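Local coordinates for protein ribulose bisphosphate carboxylase (PDB 6HUN) that probably adds carbon dioxide and water to ribulose 1,5-bisphosphate, giving two molecules of 3-phosphoglycerate, in an archaeal AMP degradation pathway, at residues Asp168-Ala173 and Gln424-Ala429; Pro378-Gly383 and Arg394-Asp399; Gly387-Val392 and Met402-Gly407; Ile433-Tyr438 and Arg443-Ala448. All coordinates share one frame; numbering follows the deposited sequence.

Contact 1 (Asp168-Ala173 and Gln424-Ala429); sequences DRPILA and QAVEAA
The seam of the closed eight-stranded barrel, where its first strand (171-174) meets helix 415-431, which comes after the last strand, is packed here by Val426 against Arg169, Pro170 and Leu172. Val426 supplies the whole helix side of the contact, its two methyls doing different work. CG1, anti to the backbone N (chi1 169°), meets the proline ring, 3.9 Å from Pro170 CD. The same methyl touches the aliphatic shaft of Arg169, whose CB and CD are each 4.1 Å from Val426 CG1 and which runs across the valine at about a right angle. CG2, beside the backbone N, faces the strand proper, with Leu172 CD2 4.2 Å from Val426 CG2. No hydrogen bond spans the two segments. The polar end of Arg169 is busy on its own side: Arg169 NH1 donates to Pro170 O at 3.0 Å, a bent bond with an N-H...O angle of 141° and the donor tilted 18° from the carbonyl plane, while NH2 forms a salt bridge with Asp200. This double hold on the guanidinium probably keeps the methylenes beside the valine. A serine in place of this arginine would probably leave Asp200 without its charged mate and strip the methylenes from one flank of Val426. Backbone bonds of Ile171 to Met402 tie this strand to the last one, while Val426 also packs on Leu389 of helix 389-396. The arrangement belongs to the outer, helix-facing layer of a TIM barrel, here the catalytic barrel of the RuBisCO large chain.

Contact 2 (Pro378-Gly383 and Arg394-Asp399); sequences PVASGG and RVMGKD
Apolar packing joins Ala380 and Pro378 to Met396, the last helical residue of 389-396. The thioether rests on the strand by its sulfur and its methyl: Met396 SD is 3.7 Å from Ala380 CB, and Met396 CE is 4.0 Å from Ala380 CB. A bend at the last torsion of Met396 (chi3 74°) folds CE back, bringing Met396 CE 4.2 Å from Pro378 CB as well, with one side chain thus spanning two residues that point to the same face of the strand. A second kind of contact is backbone to ring: Asp399 O lies 3.3 Å from Pro378 CD, a packing contact against a ring carbon. Asp399 O and Met396 O both accept from Arg352 NH1, and the carboxylate of Asp399 reaches elsewhere, to a salt bridge with Arg161. Between the two contact points Gly397 takes a positive phi (91°), ending the helix and turning the chain toward the next strand. This is the helix-to-strand packing of a beta-alpha-beta unit of the barrel. The chain runs on from the strand into Ser381, Gly382 and Gly383, predicted to bind substrate, with Ser381 OG hydrogen-bonded to His328. Since no hydrogen bond or charge pair crosses between the segments, their fit rests on shape and on the removal of apolar surface from water, while Arg352 and Arg161 answer the carbonyls of Met396 and Asp399 and the Asp399 carboxylate.

Contact 3 (Gly387-Val392 and Met402-Gly407); sequences GTLPEV and MQVGGG
Thr388 O takes two weak backbone bonds, from Glu391 N at 3.3 Å and from Val392 N at 3.4 Å, in the turn that carries Leu389 and Val392, the residues packed against Met402. No polar bond crosses to 402-407; the contact itself is made by methyl groups. Met402 reaches between the two helix residues with its terminal methyl, Met402 CE lying 3.7 Å from Leu389 CD2. On the other residue the fit is tighter than ordinary van der Waals packing, with Met402 CE only 3.4 Å from Val392 CG1 as the two side chains slide past each other in opposite directions. The methionine chi1 of -32° is well off a staggered value, consistent with some strain. Helix 389-396 and strand 401-403 are the last two elements of a right-handed beta-alpha-beta crossover in the TIM barrel, and Met402 points outward from that strand to the helix. One residue beyond the strand, Val404 occupies the N-cap position of helix 405-409. Val404 CG1 is 4.0 Å from Leu389 CD2, the two side chains crossing at about a right angle. Gln403 to Gly406 are predicted to bind substrate, and Gln403 OE1 is hydrogen-bonded to Lys203, unmodified here and predicted to bind magnesium through a carbamate.

Contact 4 (Ile433-Tyr438 and Arg443-Ala448); sequences ISLDEY and RELARA
Leu435, the first residue of the short helix 435-438, opens the contact by bringing Leu435 CD2 to 4.3 Å from Leu445 CD2. Its CB does not aim directly at the facing helix; it is the end of the chain that closes the distance. Three residues on comes Tyr438, whose backbone N donates to Ser434 O at 2.9 Å. That bond closes the single turn that brings Leu435 and Tyr438 round to the same partner. The tyrosine ring is met at its edge, near its plane, with Leu445 CD2 4.1 Å from Tyr438 CD2, and the two side chains cross at about a right angle. The ring is further held by stacking with His442, and its hydroxyl is hydrogen-bonded to Lys431, so the polar end of this residue is answered away from the leucine. Leu445 therefore carries the contact for helix 443-452 with a single methyl, CD2, set between leucine and tyrosine. Its CG stands anti to the backbone N (chi1 171°), a torsion that carries this methyl out to the edge of the tyrosine. Beside it Glu444 OE1 lies 3.3 Å from Arg443 NH2, out of the guanidinium plane, a pairing of charges alone, and Glu444 has a second salt bridge, to Arg420. This is a small helix-to-helix junction near the C terminus of the chain. With only carbon atoms meeting across it, the pair is held by burial of apolar surface, and the charges of Arg443 and Glu444 stay outside that apolar patch.

How the contacts relate
From the N terminus, 168-173 comes first and waits some 250 residues, almost the whole barrel, for 424-429 to close contact 1. Contacts 2 and 3 both open and close within that span. Their segments alternate (378-383, 387-392, 394-399, 402-407), so the two small loops cross, sharing helix 389-396 and tying it to the seventh and eighth strands. Strand 401-403 in turn pairs with strand 171-174, joining contact 3 to contact 1 where the barrel closes. Contact 4 follows in series, folding the C-terminal helices 435-438 and 443-452 together; Gln424 of contact 1 reaches Leu445, and Pro390 of contact 3 packs on Leu435.

Contact 1 (Asp168-Ala173 and Gln424-Ala429)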
loop_
_atom_site.group_PDB
_atom_site.type_symbol
_atom_site.label_atom_id
_atom_site.label_comp_id
_atom_site.label_asym_id
_atom_site.label_seq_id
_atom_site.Cartn_x
_atom_site.Cartn_y
_atom_site.Cartn_z
ATOM N N ASP A 168 28.795 -18.907 -7.136
ATOM C CA ASP A 168 28.096 -19.406 -8.324
ATOM C C ASP A 168 26.753 -20.046 -8.035
ATOM O O ASP A 168 25.824 -19.806 -8.789
ATOM C CB ASP A 168 28.953 -20.471 -9.085
ATOM C CG ASP A 168 30.225 -19.899 -9.628
ATOM O OD1 ASP A 168 30.142 -18.830 -10.275
ATOM O OD2 ASP A 168 31.298 -20.489 -9.391
ATOM N N ARG A 169 26.643 -20.871 -6.993
ATOM C CA ARG A 169 25.425 -21.620 -6.732
ATOM C C ARG A 169 24.298 -20.704 -6.271
ATOM O O ARG A 169 24.542 -19.560 -5.892
ATOM C CB ARG A 169 25.686 -22.704 -5.690
ATOM C CG ARG A 169 26.022 -22.191 -4.318
ATOM C CD ARG A 169 25.891 -23.298 -3.325
ATOM N NE ARG A 169 26.483 -22.996 -2.031
ATOM C CZ ARG A 169 25.830 -22.350 -1.065
ATOM N NH1 ARG A 169 24.580 -21.934 -1.255
ATOM N NH2 ARG A 169 26.444 -22.126 0.094
ATOM N N PRO A 170 23.042 -21.182 -6.307
ATOM C CA PRO A 170 21.957 -20.431 -5.668
ATOM C C PRO A 170 22.172 -20.316 -4.166
ATOM O O PRO A 170 22.736 -21.200 -3.520
ATOM C CB PRO A 170 20.696 -21.270 -5.970
ATOM C CG PRO A 170 21.063 -22.194 -7.067
ATOM C CD PRO A 170 22.553 -22.415 -7.006
ATOM N N ILE A 171 21.668 -19.236 -3.594
ATOM C CA ILE A 171 21.747 -19.087 -2.151
ATOM C C ILE A 171 20.489 -19.689 -1.529
ATOM O O ILE A 171 19.398 -19.587 -2.089
ATOM C CB ILE A 171 21.925 -17.584 -1.827
ATOM C CG1 ILE A 171 23.306 -17.122 -2.329
ATOM C CG2 ILE A 171 21.667 -17.286 -0.338
ATOM C CD1 ILE A 171 23.504 -15.625 -2.161
ATOM N N LEU A 172 20.618 -20.261 -0.333
ATOM C CA LEU A 172 19.518 -20.936 0.345
ATOM C C LEU A 172 19.065 -20.182 1.592
ATOM O O LEU A 172 19.893 -19.728 2.387
ATOM C CB LEU A 172 19.931 -22.348 0.736
ATOM C CG LEU A 172 20.470 -23.098 -0.507
ATOM C CD1 LEU A 172 21.243 -24.340 -0.089
ATOM C CD2 LEU A 172 19.355 -23.411 -1.485
ATOM N N ALA A 173 17.746 -20.116 1.789
ATOM C CA ALA A 173 17.143 -19.463 2.953
ATOM C C ALA A 173 16.062 -20.354 3.560
ATOM O O ALA A 173 15.428 -21.137 2.852
ATOM C CB ALA A 173 16.545 -18.110 2.541
ATOM N N GLN A 424 23.336 -30.895 -0.970
ATOM C CA GLN A 424 23.781 -31.940 -1.888
ATOM C C GLN A 424 22.949 -31.915 -3.161
ATOM O O GLN A 424 23.486 -32.079 -4.263
ATOM C CB GLN A 424 23.710 -33.302 -1.210
ATOM C CG GLN A 424 24.627 -33.406 -0.035
ATOM C CD GLN A 424 24.292 -34.568 0.851
ATOM O OE1 GLN A 424 23.221 -35.180 0.738
ATOM N NE2 GLN A 424 25.240 -34.927 1.715
ATOM N N ALA A 425 21.638 -31.670 -3.026
ATOM C CA ALA A 425 20.786 -31.549 -4.199
ATOM C C ALA A 425 21.252 -30.409 -5.092
ATOM O O ALA A 425 21.330 -30.568 -6.315
ATOM C CB ALA A 425 19.331 -31.358 -3.774
ATOM N N VAL A 426 21.593 -29.255 -4.493
ATOM C CA VAL A 426 22.138 -28.140 -5.268
ATOM C C VAL A 426 23.466 -28.505 -5.901
ATOM O O VAL A 426 23.765 -28.081 -7.028
ATOM C CB VAL A 426 22.266 -26.900 -4.363
ATOM C CG1 VAL A 426 23.083 -25.777 -5.034
ATOM C CG2 VAL A 426 20.867 -26.416 -4.069
ATOM N N GLU A 427 24.297 -29.250 -5.155
ATOM C CA GLU A 427 25.591 -29.715 -5.641
ATOM C C GLU A 427 25.442 -30.589 -6.881
ATOM O O GLU A 427 26.163 -30.406 -7.867
ATOM C CB GLU A 427 26.308 -30.477 -4.527
ATOM C CG GLU A 427 27.821 -30.547 -4.706
ATOM C CD GLU A 427 28.466 -29.168 -4.572
ATOM O OE1 GLU A 427 29.018 -28.866 -3.492
ATOM O OE2 GLU A 427 28.426 -28.391 -5.553
ATOM N N ALA A 428 24.470 -31.499 -6.873
ATOM C CA ALA A 428 24.216 -32.314 -8.059
ATOM C C ALA A 428 23.870 -31.442 -9.265
ATOM O O ALA A 428 24.382 -31.665 -10.367
ATOM C CB ALA A 428 23.107 -33.320 -7.769
ATOM N N ALA A 429 23.055 -30.408 -9.059
ATOM C CA ALA A 429 22.676 -29.523 -10.157
ATOM C C ALA A 429 23.870 -28.736 -10.690
ATOM O O ALA A 429 24.031 -28.599 -11.906
ATOM C CB ALA A 429 21.565 -28.565 -9.707
#

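Contact 2 (Pro378-Gly383 and Arg394-Asp399)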
loop_
_atom_site.group_PDB
_atom_site.type_symbol
_atom_site.label_atom_id
_atom_site.label_comp_id
_atom_site.label_asym_id
_atom_site.label_seq_id
_atom_site.Cartn_x
_atom_site.Cartn_y
_atom_site.Cartn_z
ATOM N N PRO A 378 16.095 -12.744 -7.502
ATOM C CA PRO A 378 14.744 -13.293 -7.393
ATOM C C PRO A 378 14.763 -14.352 -6.313
ATOM O O PRO A 378 15.747 -15.102 -6.163
ATOM C CB PRO A 378 14.484 -13.933 -8.773
ATOM C CG PRO A 378 15.573 -13.480 -9.638
ATOM C CD PRO A 378 16.759 -13.080 -8.772
ATOM N N VAL A 379 13.663 -14.433 -5.585
ATOM C CA VAL A 379 13.492 -15.438 -4.548
ATOM C C VAL A 379 12.445 -16.440 -5.015
ATOM O O VAL A 379 11.349 -16.049 -5.437
ATOM C CB VAL A 379 13.092 -14.774 -3.228
ATOM C CG1 VAL A 379 12.741 -15.839 -2.186
ATOM C CG2 VAL A 379 14.218 -13.787 -2.812
ATOM N N ALA A 380 12.805 -17.719 -4.975
ATOM C CA ALA A 380 11.870 -18.785 -5.332
ATOM C C ALA A 380 11.413 -19.504 -4.070
ATOM O O ALA A 380 12.198 -19.723 -3.137
ATOM C CB ALA A 380 12.529 -19.766 -6.299
ATOM N N SER A 381 10.153 -19.891 -4.035
ATOM C CA SER A 381 9.631 -20.529 -2.841
ATOM C C SER A 381 8.352 -21.237 -3.234
ATOM O O SER A 381 7.781 -20.970 -4.292
ATOM C CB SER A 381 9.350 -19.514 -1.737
ATOM O OG SER A 381 8.024 -19.055 -1.898
ATOM N N GLY A 382 7.888 -22.099 -2.348
ATOM C CA GLY A 382 6.687 -22.877 -2.639
ATOM C C GLY A 382 6.879 -24.359 -2.492
ATOM O O GLY A 382 6.777 -25.120 -3.463
ATOM N N GLY A 383 7.095 -24.812 -1.266
ATOM C CA GLY A 383 7.166 -26.244 -1.054
ATOM C C GLY A 383 8.321 -26.892 -1.792
ATOM O O GLY A 383 8.174 -27.999 -2.318
ATOM N N ARG A 394 17.452 -25.054 -13.233
ATOM C CA ARG A 394 17.594 -25.057 -14.700
ATOM C C ARG A 394 16.668 -24.020 -15.342
ATOM O O ARG A 394 17.024 -23.396 -16.356
ATOM C CB ARG A 394 17.285 -26.442 -15.289
ATOM C CG ARG A 394 17.787 -26.653 -16.735
ATOM C CD ARG A 394 17.294 -27.992 -17.335
ATOM N NE ARG A 394 15.846 -28.140 -17.212
ATOM C CZ ARG A 394 14.960 -27.483 -17.957
ATOM N NH1 ARG A 394 15.381 -26.635 -18.895
ATOM N NH2 ARG A 394 13.652 -27.661 -17.755
ATOM N N VAL A 395 15.465 -23.856 -14.780
ATOM C CA VAL A 395 14.458 -22.975 -15.339
ATOM C C VAL A 395 14.664 -21.531 -14.895
ATOM O O VAL A 395 14.586 -20.613 -15.706
ATOM C CB VAL A 395 13.058 -23.490 -14.966
ATOM C CG1 VAL A 395 12.018 -22.450 -15.299
ATOM C CG2 VAL A 395 12.774 -24.829 -15.704
ATOM N N MET A 396 14.978 -21.293 -13.629
ATOM C CA MET A 396 15.130 -19.910 -13.128
ATOM C C MET A 396 16.551 -19.391 -13.134
ATOM O O MET A 396 16.756 -18.193 -12.860
ATOM C CB MET A 396 14.599 -19.809 -11.720
ATOM C CG MET A 396 13.114 -19.819 -11.676
ATOM S SD MET A 396 12.679 -19.539 -9.989
ATOM C CE MET A 396 13.033 -17.784 -9.762
ATOM N N GLY A 397 17.530 -20.260 -13.360
ATOM C CA GLY A 397 18.939 -19.892 -13.373
ATOM C C GLY A 397 19.594 -20.044 -12.007
ATOM O O GLY A 397 18.937 -20.261 -10.993
ATOM N N LYS A 398 20.934 -19.965 -11.988
ATOM C CA LYS A 398 21.652 -20.080 -10.718
ATOM C C LYS A 398 21.561 -18.824 -9.847
ATOM O O LYS A 398 21.806 -18.899 -8.632
ATOM C CB LYS A 398 23.133 -20.385 -10.968
ATOM C CG LYS A 398 23.348 -21.609 -11.851
ATOM C CD LYS A 398 24.830 -21.830 -12.228
ATOM C CE LYS A 398 24.958 -23.029 -13.186
ATOM N NZ LYS A 398 25.911 -22.801 -14.335
ATOM N N ASP A 399 21.236 -17.675 -10.430
ATOM C CA ASP A 399 21.221 -16.436 -9.648
ATOM C C ASP A 399 19.840 -16.230 -9.019
ATOM O O ASP A 399 19.044 -15.362 -9.418
ATOM C CB ASP A 399 21.643 -15.247 -10.508
ATOM C CG ASP A 399 23.148 -15.138 -10.663
ATOM O OD1 ASP A 399 23.893 -15.794 -9.892
ATOM O OD2 ASP A 399 23.586 -14.388 -11.560
#

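Contact 3 (Gly387-Val392 and Met402-Gly407)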
loop_
_atom_site.group_PDB
_atom_site.type_symbol
_atom_site.label_atom_id
_atom_site.label_comp_id
_atom_site.label_asym_id
_atom_site.label_seq_id
_atom_site.Cartn_x
_atom_site.Cartn_y
_atom_site.Cartn_z
ATOM N N GLY A 387 14.358 -32.920 -4.184
ATOM C CA GLY A 387 14.119 -33.504 -5.498
ATOM C C GLY A 387 13.810 -32.493 -6.586
ATOM O O GLY A 387 14.253 -32.647 -7.728
ATOM N N THR A 388 13.056 -31.443 -6.241
ATOM C CA THR A 388 12.623 -30.408 -7.172
ATOM C C THR A 388 13.702 -29.363 -7.486
ATOM O O THR A 388 13.500 -28.566 -8.411
ATOM C CB THR A 388 11.420 -29.622 -6.617
ATOM O OG1 THR A 388 11.892 -28.566 -5.756
ATOM C CG2 THR A 388 10.471 -30.477 -5.819
ATOM N N LEU A 389 14.791 -29.290 -6.704
ATOM C CA LEU A 389 15.648 -28.097 -6.782
ATOM C C LEU A 389 16.348 -27.995 -8.131
ATOM O O LEU A 389 16.372 -26.905 -8.717
ATOM C CB LEU A 389 16.662 -28.084 -5.645
ATOM C CG LEU A 389 16.117 -27.939 -4.226
ATOM C CD1 LEU A 389 17.263 -27.667 -3.274
ATOM C CD2 LEU A 389 15.045 -26.812 -4.115
ATOM N N PRO A 390 16.887 -29.097 -8.692
ATOM C CA PRO A 390 17.572 -28.965 -9.983
ATOM C C PRO A 390 16.707 -28.375 -11.074
ATOM O O PRO A 390 17.205 -27.563 -11.862
ATOM C CB PRO A 390 17.989 -30.432 -10.305
ATOM C CG PRO A 390 18.209 -30.998 -9.008
ATOM C CD PRO A 390 17.158 -30.412 -8.089
ATOM N N GLU A 391 15.425 -28.742 -11.139
ATOM C CA GLU A 391 14.573 -28.217 -12.200
ATOM C C GLU A 391 14.331 -26.723 -12.025
ATOM O O GLU A 391 14.323 -25.979 -13.012
ATOM C CB GLU A 391 13.237 -28.957 -12.246
ATOM C CG GLU A 391 13.086 -29.908 -13.412
ATOM C CD GLU A 391 13.069 -29.244 -14.785
ATOM O OE1 GLU A 391 14.148 -29.135 -15.419
ATOM O OE2 GLU A 391 11.961 -28.888 -15.253
ATOM N N VAL A 392 14.149 -26.265 -10.783
ATOM C CA VAL A 392 13.970 -24.828 -10.549
ATOM C C VAL A 392 15.222 -24.070 -10.977
ATOM O O VAL A 392 15.144 -23.038 -11.652
ATOM C CB VAL A 392 13.618 -24.559 -9.078
ATOM C CG1 VAL A 392 13.658 -23.091 -8.807
ATOM C CG2 VAL A 392 12.220 -25.139 -8.795
ATOM N N MET A 402 16.710 -19.637 -3.042
ATOM C CA MET A 402 15.630 -20.582 -2.826
ATOM C C MET A 402 15.263 -20.654 -1.362
ATOM O O MET A 402 16.121 -20.839 -0.498
ATOM C CB MET A 402 16.030 -21.976 -3.333
ATOM C CG MET A 402 16.934 -21.862 -4.507
ATOM S SD MET A 402 17.211 -23.504 -5.376
ATOM C CE MET A 402 15.593 -23.680 -6.023
ATOM N N GLN A 403 13.983 -20.516 -1.082
ATOM C CA GLN A 403 13.517 -20.716 0.268
ATOM C C GLN A 403 13.095 -22.164 0.419
ATOM O O GLN A 403 12.223 -22.648 -0.313
ATOM C CB GLN A 403 12.383 -19.732 0.549
ATOM C CG GLN A 403 12.024 -19.616 1.958
ATOM C CD GLN A 403 10.953 -18.563 2.107
ATOM O OE1 GLN A 403 11.132 -17.461 1.629
ATOM N NE2 GLN A 403 9.811 -18.924 2.702
ATOM N N VAL A 404 13.735 -22.875 1.332
ATOM C CA VAL A 404 13.600 -24.324 1.309
ATOM C C VAL A 404 13.236 -24.808 2.694
ATOM O O VAL A 404 13.768 -25.830 3.163
ATOM C CB VAL A 404 14.875 -25.051 0.804
ATOM C CG1 VAL A 404 15.081 -24.844 -0.676
ATOM C CG2 VAL A 404 16.148 -24.644 1.602
ATOM N N GLY A 405 12.263 -24.155 3.297
ATOM C CA GLY A 405 11.787 -24.482 4.626
ATOM C C GLY A 405 11.298 -25.888 4.888
ATOM O O GLY A 405 11.858 -26.571 5.751
ATOM N N GLY A 406 10.255 -26.328 4.173
ATOM C CA GLY A 406 9.713 -27.654 4.406
ATOM C C GLY A 406 10.745 -28.741 4.165
ATOM O O GLY A 406 10.921 -29.638 4.989
ATOM N N GLY A 407 11.491 -28.629 3.056
ATOM C CA GLY A 407 12.529 -29.600 2.750
ATOM C C GLY A 407 13.571 -29.738 3.839
ATOM O O GLY A 407 14.163 -30.813 4.009
#

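Contact 4 (Ile433-Tyr438 and Arg443-Ala448)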
loop_
_atom_site.group_PDB
_atom_site.type_symbol
_atom_site.label_atom_id
_atom_site.label_comp_id
_atom_site.label_asym_id
_atom_site.label_seq_id
_atom_site.Cartn_x
_atom_site.Cartn_y
_atom_site.Cartn_z
ATOM N N ILE A 433 24.947 -33.703 -12.402
ATOM C CA ILE A 433 24.801 -35.119 -12.072
ATOM C C ILE A 433 23.333 -35.400 -11.797
ATOM O O ILE A 433 22.654 -34.618 -11.119
ATOM C CB ILE A 433 25.653 -35.501 -10.847
ATOM C CG1 ILE A 433 27.108 -35.134 -11.069
ATOM C CG2 ILE A 433 25.515 -36.976 -10.548
ATOM C CD1 ILE A 433 28.024 -35.681 -9.994
ATOM N N SER A 434 22.837 -36.519 -12.321
ATOM C CA SER A 434 21.477 -36.937 -12.026
ATOM C C SER A 434 21.314 -37.137 -10.532
ATOM O O SER A 434 22.239 -37.565 -9.837
ATOM C CB SER A 434 21.123 -38.253 -12.769
ATOM O OG SER A 434 21.189 -38.042 -14.153
ATOM N N LEU A 435 20.122 -36.800 -10.039
ATOM C CA LEU A 435 19.881 -36.907 -8.610
ATOM C C LEU A 435 19.943 -38.351 -8.145
ATOM O O LEU A 435 20.481 -38.631 -7.070
ATOM C CB LEU A 435 18.534 -36.312 -8.249
ATOM C CG LEU A 435 18.426 -34.812 -7.959
ATOM C CD1 LEU A 435 17.108 -34.652 -7.284
ATOM C CD2 LEU A 435 19.560 -34.241 -7.100
ATOM N N ASP A 436 19.349 -39.273 -8.917
ATOM C CA ASP A 436 19.424 -40.696 -8.584
ATOM C C ASP A 436 20.880 -41.149 -8.419
ATOM O O ASP A 436 21.234 -41.783 -7.423
ATOM C CB ASP A 436 18.675 -41.510 -9.651
ATOM C CG ASP A 436 17.143 -41.375 -9.527
ATOM O OD1 ASP A 436 16.675 -40.890 -8.467
ATOM O OD2 ASP A 436 16.396 -41.758 -10.462
ATOM N N GLU A 437 21.753 -40.740 -9.338
ATOM C CA GLU A 437 23.170 -41.101 -9.247
ATOM C C GLU A 437 23.841 -40.443 -8.049
ATOM O O GLU A 437 24.612 -41.076 -7.319
ATOM C CB GLU A 437 23.873 -40.705 -10.543
ATOM C CG GLU A 437 25.345 -41.039 -10.620
ATOM C CD GLU A 437 25.946 -40.616 -11.954
ATOM O OE1 GLU A 437 27.175 -40.425 -12.029
ATOM O OE2 GLU A 437 25.191 -40.469 -12.943
ATOM N N TYR A 438 23.570 -39.150 -7.833
ATOM C CA TYR A 438 24.208 -38.465 -6.713
ATOM C C TYR A 438 23.781 -39.077 -5.392
ATOM O O TYR A 438 24.591 -39.217 -4.465
ATOM C CB TYR A 438 23.864 -36.962 -6.733
ATOM C CG TYR A 438 24.943 -36.101 -6.124
ATOM C CD1 TYR A 438 26.196 -36.059 -6.674
ATOM C CD2 TYR A 438 24.692 -35.292 -5.013
ATOM C CE1 TYR A 438 27.210 -35.295 -6.132
ATOM C CE2 TYR A 438 25.701 -34.485 -4.461
ATOM C CZ TYR A 438 26.958 -34.493 -5.030
ATOM O OH TYR A 438 27.974 -33.733 -4.521
ATOM N N ARG A 443 24.050 -39.711 1.854
ATOM C CA ARG A 443 23.010 -40.263 2.725
ATOM C C ARG A 443 21.842 -39.290 2.905
ATOM O O ARG A 443 20.685 -39.629 2.629
ATOM C CB ARG A 443 23.597 -40.597 4.105
ATOM C CG ARG A 443 24.705 -41.680 4.251
ATOM C CD ARG A 443 26.066 -41.363 3.601
ATOM N NE ARG A 443 26.552 -40.071 4.061
ATOM C CZ ARG A 443 27.112 -39.162 3.265
ATOM N NH1 ARG A 443 27.349 -39.462 1.993
ATOM N NH2 ARG A 443 27.480 -37.969 3.738
ATOM N N GLU A 444 22.130 -38.092 3.431
ATOM C CA GLU A 444 21.084 -37.121 3.762
ATOM C C GLU A 444 20.135 -36.901 2.584
ATOM O O GLU A 444 18.908 -36.989 2.720
ATOM C CB GLU A 444 21.732 -35.793 4.208
ATOM C CG GLU A 444 22.674 -35.907 5.435
ATOM C CD GLU A 444 24.132 -36.329 5.098
ATOM O OE1 GLU A 444 24.374 -36.877 4.006
ATOM O OE2 GLU A 444 25.039 -36.126 5.941
ATOM N N LEU A 445 20.696 -36.624 1.410
ATOM C CA LEU A 445 19.894 -36.505 0.198
ATOM C C LEU A 445 19.122 -37.782 -0.106
ATOM O O LEU A 445 17.987 -37.728 -0.609
ATOM C CB LEU A 445 20.802 -36.178 -0.982
ATOM C CG LEU A 445 20.089 -36.252 -2.336
ATOM C CD1 LEU A 445 18.951 -35.215 -2.409
ATOM C CD2 LEU A 445 21.005 -36.170 -3.541
ATOM N N ALA A 446 19.744 -38.949 0.131
ATOM C CA ALA A 446 19.103 -40.197 -0.246
ATOM C C ALA A 446 17.704 -40.253 0.345
ATOM O O ALA A 446 16.726 -40.524 -0.365
ATOM C CB ALA A 446 19.960 -41.396 0.192
ATOM N N ARG A 447 17.578 -39.886 1.623
ATOM C CA ARG A 447 16.278 -39.995 2.267
ATOM C C ARG A 447 15.330 -38.874 1.859
ATOM O O ARG A 447 14.106 -39.050 1.917
ATOM C CB ARG A 447 16.444 -40.048 3.784
ATOM C CG ARG A 447 16.603 -41.488 4.269
ATOM C CD ARG A 447 17.685 -41.677 5.311
ATOM N NE ARG A 447 17.297 -41.105 6.601
ATOM C CZ ARG A 447 16.228 -41.463 7.317
ATOM N NH1 ARG A 447 15.394 -42.408 6.890
ATOM N NH2 ARG A 447 15.991 -40.870 8.480
ATOM N N ALA A 448 15.873 -37.724 1.451
ATOM C CA ALA A 448 15.041 -36.677 0.878
ATOM C C ALA A 448 14.327 -37.182 -0.367
ATOM O O ALA A 448 13.127 -36.934 -0.548
ATOM C CB ALA A 448 15.904 -35.451 0.560
#